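Local coordinates for protein TagI restriction endonuclease (Thermocrispum agreste, PDB 6GHS) that probably recognises modified cytosines in DNA through its SRA domain and cuts the DNA with its HNH nuclease domain, at residues A[64-69]-A[146-151]; A[259-264]-A[272-277]. All blocks are in the same frame, centred on the assembly; numbering follows the deposited sequence.

Interaction 1 of 2, residues A[64-69]-A[146-151]; sequences EIIYTG and VCQFQL
The Phe149 ring meets segment 64-69 at its edge: Tyr67 O and Gly69 CA lie near the ring plane, with Phe149 CD1 3.7 Å from Tyr67 O. Leu94 and Val95 of helix 89-100 and His133 of strand 122-137 also pack on it. The Tyr67 ring, its CG anti to the backbone N (chi1 -170°), runs away from segment 146-151, and it is Tyr67 CB that touches Leu151 CD1, at 3.9 Å. Ile65 and Leu151 extend the same apolar face, which Leu51 and Ile49 of strand 45-51 join.

On the reverse face the flat groups are polar. Ile66 CG2 sits over one face of the Gln148 amide, 3.6 Å from Gln148 NE2. That nitrogen also makes a weak hydrogen bond to Thr68 OG1, but the stronger partners lie elsewhere: Gln148 OE1 accepts from Trp134 NE1 and from Lys236 of the second subunit, and Thr68 OG1 bonds to Asp58.

Both segments belong to the curled, mixed sheet of the SRA domain, a PUA-like fold, where strand 145-153 runs between strands 64-68 and 122-137. Ile65-Leu151 and Tyr67-Phe149 are hydrogen-bonded antiparallel pairs, the first joined by Ile65 N to Leu151 O (2.9 Å) and Leu151 N to Ile65 O (2.8 Å); Ile66-Gln150 and Thr68-Gln148 are non-hydrogen-bonded. Gly69 N carries the pairing past the end of its strand by donating to Cys147 O at 2.9 Å.

At the other end, Gln150 reaches out fully extended and gives NE2 to Glu64 OE2 at 2.7 Å. The amide and carboxylate planes are turned 62° apart, and NE2 comes from above the carboxylate plane, 38° out of it.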
loop_
_atom_site.group_PDB
_atom_site.type_symbol
_atom_site.label_atom_id
_atom_site.label_comp_id
_atom_site.label_asym_id
_atom_site.label_seq_id
_atom_site.Cartn_x
_atom_site.Cartn_y
_atom_site.Cartn_z
ATOM N N GLU A 64 1.744 -4.641 18.097
ATOM C CA GLU A 64 0.530 -5.219 17.491
ATOM C C GLU A 64 -0.580 -5.287 18.551
ATOM O O GLU A 64 -0.301 -5.538 19.727
ATOM C CB GLU A 64 0.788 -6.639 16.939
ATOM C CG GLU A 64 1.233 -6.746 15.477
ATOM C CD GLU A 64 0.725 -8.021 14.794
ATOM O OE1 GLU A 64 1.541 -8.903 14.436
ATOM O OE2 GLU A 64 -0.506 -8.153 14.616
ATOM N N ILE A 65 -1.828 -5.059 18.127
ATOM C CA ILE A 65 -3.008 -5.219 18.989
ATOM C C ILE A 65 -4.149 -5.880 18.236
ATOM O O ILE A 65 -4.528 -5.424 17.156
ATOM C CB ILE A 65 -3.573 -3.879 19.497
ATOM C CG1 ILE A 65 -2.464 -2.963 20.002
ATOM C CG2 ILE A 65 -4.588 -4.127 20.608
ATOM C CD1 ILE A 65 -2.973 -1.639 20.521
ATOM N N ILE A 66 -4.700 -6.933 18.836
ATOM C CA ILE A 66 -5.964 -7.498 18.403
ATOM C C ILE A 66 -7.022 -6.879 19.309
ATOM O O ILE A 66 -7.144 -7.282 20.464
ATOM C CB ILE A 66 -5.993 -9.043 18.510
ATOM C CG1 ILE A 66 -4.735 -9.663 17.908
ATOM C CG2 ILE A 66 -7.220 -9.606 17.814
ATOM C CD1 ILE A 66 -4.349 -9.109 16.554
ATOM N N TYR A 67 -7.756 -5.887 18.794
ATOM C CA TYR A 67 -8.817 -5.203 19.545
ATOM C C TYR A 67 -10.172 -5.787 19.198
ATOM O O TYR A 67 -10.471 -5.989 18.033
ATOM C CB TYR A 67 -8.819 -3.706 19.237
ATOM C CG TYR A 67 -9.724 -2.885 20.136
ATOM C CD1 TYR A 67 -9.471 -2.779 21.504
ATOM C CD2 TYR A 67 -10.824 -2.200 19.624
ATOM C CE1 TYR A 67 -10.289 -2.029 22.339
ATOM C CE2 TYR A 67 -11.648 -1.446 20.452
ATOM C CZ TYR A 67 -11.376 -1.362 21.809
ATOM O OH TYR A 67 -12.181 -0.623 22.644
ATOM N N THR A 68 -10.988 -6.039 20.217
ATOM C CA THR A 68 -12.345 -6.561 20.038
ATOM C C THR A 68 -13.357 -5.434 20.164
ATOM O O THR A 68 -13.225 -4.558 21.011
ATOM C CB THR A 68 -12.662 -7.659 21.063
ATOM O OG1 THR A 68 -11.546 -8.556 21.153
ATOM C CG2 THR A 68 -13.911 -8.449 20.651
ATOM N N GLY A 69 -14.378 -5.486 19.319
ATOM C CA GLY A 69 -15.278 -4.367 19.114
ATOM C C GLY A 69 -16.371 -4.228 20.141
ATOM O O GLY A 69 -16.371 -4.882 21.167
ATOM N N VAL A 146 -18.070 -11.930 17.552
ATOM C CA VAL A 146 -17.574 -10.578 17.798
ATOM C C VAL A 146 -16.732 -10.105 16.625
ATOM O O VAL A 146 -16.155 -10.909 15.888
ATOM C CB VAL A 146 -16.729 -10.471 19.084
ATOM C CG1 VAL A 146 -17.626 -10.605 20.302
ATOM C CG2 VAL A 146 -15.590 -11.499 19.116
ATOM N N CYS A 147 -16.660 -8.788 16.499
ATOM C CA CYS A 147 -15.855 -8.117 15.507
ATOM C C CYS A 147 -14.453 -7.883 16.058
ATOM O O CYS A 147 -14.315 -7.553 17.219
ATOM C CB CYS A 147 -16.510 -6.783 15.199
ATOM S SG CYS A 147 -15.855 -6.041 13.714
ATOM N N GLN A 148 -13.419 -8.034 15.241
ATOM C CA GLN A 148 -12.044 -7.814 15.707
ATOM C C GLN A 148 -11.182 -7.061 14.707
ATOM O O GLN A 148 -11.406 -7.119 13.507
ATOM C CB GLN A 148 -11.381 -9.141 16.057
ATOM C CG GLN A 148 -11.599 -9.564 17.494
ATOM C CD GLN A 148 -10.893 -10.861 17.840
ATOM O OE1 GLN A 148 -10.828 -11.793 17.032
ATOM N NE2 GLN A 148 -10.361 -10.929 19.054
ATOM N N PHE A 149 -10.186 -6.359 15.224
ATOM C CA PHE A 149 -9.336 -5.500 14.419
ATOM C C PHE A 149 -7.879 -5.809 14.729
ATOM O O PHE A 149 -7.548 -6.205 15.842
ATOM C CB PHE A 149 -9.655 -4.024 14.703
ATOM C CG PHE A 149 -11.099 -3.672 14.485
ATOM C CD1 PHE A 149 -12.032 -3.869 15.491
ATOM C CD2 PHE A 149 -11.535 -3.169 13.258
ATOM C CE1 PHE A 149 -13.366 -3.562 15.279
ATOM C CE2 PHE A 149 -12.869 -2.865 13.040
ATOM C CZ PHE A 149 -13.783 -3.055 14.052
ATOM N N GLN A 150 -7.025 -5.644 13.723
ATOM C CA GLN A 150 -5.588 -5.700 13.903
ATOM C C GLN A 150 -5.001 -4.287 13.795
ATOM O O GLN A 150 -5.173 -3.618 12.769
ATOM C CB GLN A 150 -4.981 -6.604 12.848
ATOM C CG GLN A 150 -3.542 -6.994 13.141
ATOM C CD GLN A 150 -2.921 -7.788 12.016
ATOM O OE1 GLN A 150 -3.284 -7.623 10.849
ATOM N NE2 GLN A 150 -1.978 -8.655 12.358
ATOM N N LEU A 151 -4.324 -3.838 14.858
ATOM C CA LEU A 151 -3.691 -2.507 14.887
ATOM C C LEU A 151 -2.173 -2.622 15.018
ATOM O O LEU A 151 -1.679 -3.432 15.791
ATOM C CB LEU A 151 -4.264 -1.639 16.012
ATOM C CG LEU A 151 -5.722 -1.209 15.802
ATOM C CD1 LEU A 151 -6.683 -2.269 16.305
ATOM C CD2 LEU A 151 -6.032 0.109 16.485
#

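Interaction 2 of 2, residues A[259-264]-A[272-277]; sequences NGALYI and NALNGE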
loop_
_atom_site.group_PDB
_atom_site.type_symbol
_atom_site.label_atom_id
_atom_site.label_comp_id
_atom_site.label_asym_id
_atom_site.label_seq_id
_atom_site.Cartn_x
_atom_site.Cartn_y
_atom_site.Cartn_z
ATOM N N ASN A 259 1.141 4.672 -13.607
ATOM C CA ASN A 259 2.168 3.968 -14.402
ATOM C C ASN A 259 1.940 4.016 -15.911
ATOM O O ASN A 259 1.971 2.974 -16.580
ATOM C CB ASN A 259 2.239 2.523 -13.941
ATOM C CG ASN A 259 2.548 2.423 -12.484
ATOM O OD1 ASN A 259 3.685 2.630 -12.080
ATOM N ND2 ASN A 259 1.531 2.152 -11.674
ATOM N N GLY A 260 1.706 5.227 -16.424
ATOM C CA GLY A 260 1.640 5.510 -17.866
ATOM C C GLY A 260 0.605 4.795 -18.730
ATOM O O GLY A 260 0.882 4.543 -19.907
ATOM N N ALA A 261 -0.561 4.453 -18.176
ATOM C CA ALA A 261 -1.634 3.776 -18.950
ATOM C C ALA A 261 -2.905 4.637 -19.204
ATOM O O ALA A 261 -3.830 4.217 -19.919
ATOM C CB ALA A 261 -1.997 2.461 -18.274
ATOM N N LEU A 262 -2.936 5.833 -18.611
ATOM C CA LEU A 262 -4.006 6.800 -18.780
ATOM C C LEU A 262 -3.387 8.195 -18.798
ATOM O O LEU A 262 -2.401 8.453 -18.106
ATOM C CB LEU A 262 -4.971 6.720 -17.607
ATOM C CG LEU A 262 -5.724 5.407 -17.426
ATOM C CD1 LEU A 262 -6.353 5.323 -16.035
ATOM C CD2 LEU A 262 -6.757 5.222 -18.535
ATOM N N TYR A 263 -3.933 9.080 -19.623
ATOM C CA TYR A 263 -3.766 10.509 -19.426
ATOM C C TYR A 263 -5.083 11.168 -19.705
ATOM O O TYR A 263 -6.003 10.548 -20.259
ATOM C CB TYR A 263 -2.635 11.119 -20.283
ATOM C CG TYR A 263 -2.832 11.118 -21.794
ATOM C CD1 TYR A 263 -2.309 10.090 -22.575
ATOM C CD2 TYR A 263 -3.511 12.154 -22.439
ATOM C CE1 TYR A 263 -2.470 10.070 -23.945
ATOM C CE2 TYR A 263 -3.684 12.142 -23.814
ATOM C CZ TYR A 263 -3.156 11.095 -24.568
ATOM O OH TYR A 263 -3.300 11.050 -25.947
ATOM N N ILE A 264 -5.146 12.431 -19.295
ATOM C CA ILE A 264 -6.317 13.271 -19.473
ATOM C C ILE A 264 -5.925 14.423 -20.396
ATOM O O ILE A 264 -4.833 14.970 -20.258
ATOM C CB ILE A 264 -6.849 13.785 -18.120
ATOM C CG1 ILE A 264 -7.271 12.605 -17.225
ATOM C CG2 ILE A 264 -8.045 14.698 -18.323
ATOM C CD1 ILE A 264 -7.250 12.925 -15.743
ATOM N N ASN A 272 -6.374 6.269 -23.289
ATOM C CA ASN A 272 -5.465 5.144 -23.053
ATOM C C ASN A 272 -4.085 5.480 -23.628
ATOM O O ASN A 272 -3.879 5.463 -24.837
ATOM C CB ASN A 272 -6.029 3.874 -23.697
ATOM C CG ASN A 272 -5.201 2.616 -23.410
ATOM O OD1 ASN A 272 -3.972 2.642 -23.290
ATOM N ND2 ASN A 272 -5.892 1.491 -23.327
ATOM N N ALA A 273 -3.139 5.764 -22.745
ATOM C CA ALA A 273 -1.780 6.098 -23.147
ATOM C C ALA A 273 -1.016 4.977 -23.881
ATOM O O ALA A 273 -0.078 5.259 -24.619
ATOM C CB ALA A 273 -0.988 6.558 -21.935
ATOM N N LEU A 274 -1.395 3.721 -23.684
ATOM C CA LEU A 274 -0.672 2.624 -24.311
ATOM C C LEU A 274 -0.953 2.528 -25.794
ATOM O O LEU A 274 -0.039 2.283 -26.580
ATOM C CB LEU A 274 -1.011 1.281 -23.655
ATOM C CG LEU A 274 -0.743 1.113 -22.152
ATOM C CD1 LEU A 274 -1.058 -0.315 -21.716
ATOM C CD2 LEU A 274 0.681 1.490 -21.776
ATOM N N ASN A 275 -2.213 2.696 -26.175
ATOM C CA ASN A 275 -2.604 2.553 -27.580
ATOM C C ASN A 275 -3.183 3.817 -28.224
ATOM O O ASN A 275 -3.541 3.774 -29.399
ATOM C CB ASN A 275 -3.569 1.368 -27.749
ATOM C CG ASN A 275 -4.885 1.572 -27.037
ATOM O OD1 ASN A 275 -5.243 2.684 -26.678
ATOM N ND2 ASN A 275 -5.613 0.494 -26.827
ATOM N N GLY A 276 -3.290 4.916 -27.470
ATOM C CA GLY A 276 -3.837 6.186 -27.981
ATOM C C GLY A 276 -5.356 6.319 -28.008
ATOM O O GLY A 276 -5.882 7.421 -28.200
ATOM N N GLU A 277 -6.059 5.208 -27.789
ATOM C CA GLU A 277 -7.508 5.157 -27.906
ATOM C C GLU A 277 -8.173 5.987 -26.804
ATOM O O GLU A 277 -7.760 5.937 -25.646
ATOM C CB GLU A 277 -7.980 3.700 -27.849
ATOM C CG GLU A 277 -9.446 3.509 -28.217
ATOM C CD GLU A 277 -9.747 2.170 -28.883
ATOM O OE1 GLU A 277 -10.880 1.661 -28.695
ATOM O OE2 GLU A 277 -8.866 1.630 -29.602
#
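Tyr263 turns the edge of its ring to Ala273. Its CB and CG stay back, CB 5.1 Å from Ala273 CB. With chi1 at 66°, CG lies between the backbone N and the carbonyl carbon, and the ring runs out beside the turn. CD1 makes the closest touch, 3.8 Å from Ala273 CB, which lies near the ring plane; CE1, one atom further, meets Ala273 CA at 4.1 Å. Leu302, Pro306, Ser310 and Arg299 also pack on the Tyr263 side chain.

The same Ala273 methyl also faces the loop before the strand, with CB 3.4 Å from Gly260 O. Leu274 CD2 approaches that carbonyl oxygen too, at 3.6 Å, while Leu274 CG lies against Ala261 CB. The polar link between the backbones is slight: Ala273 N donates a weak hydrogen bond to Ala261 O.

Several bonds within segment 272-277 shape the turn. Asn272 OD1 accepts from Leu274 N at 2.8 Å, in the carbonyl plane, forming an Asx turn, and Asn275 OD1 makes a second one with Glu277 N. Backbone bonds from Gly276 N to Asn272 O and from Asn272 N to Glu277 O close the loop.

This turn connects strands 269-271 and 278-281 of a small antiparallel sheet, in which strand 263-264 pairs with 269-271. On its other side segment 259-264 leans on helix 251-258, where Leu262 packs against Arg256 and Phe257, while Ile264 reaches helix 292-299 at Ile295.

Interaction 1 lies in the SRA domain and interaction 2 at the HNH end of the chain, on opposite sides of its centre; their centres are 41 Å apart and their nearest atoms about 25 Å. Both also touch the second subunit. Gln148 of interaction 1 bonds to Lys236 in the HNH domain of that subunit, whereas Asn259 of interaction 2 bonds to Gln98 on its helix 89-100, the counterpart of the helix that packs on Phe149 in this chain. Interaction 2 also meets the second subunit's HNH domain, through Ala261 on Glu218 and Leu274 on Asp220. Leu262 of interaction 2 lies about 7 Å from the zinc ion bound by Cys210, Cys213, Cys250 and Asp253, and about 12 Å from the sodium ion.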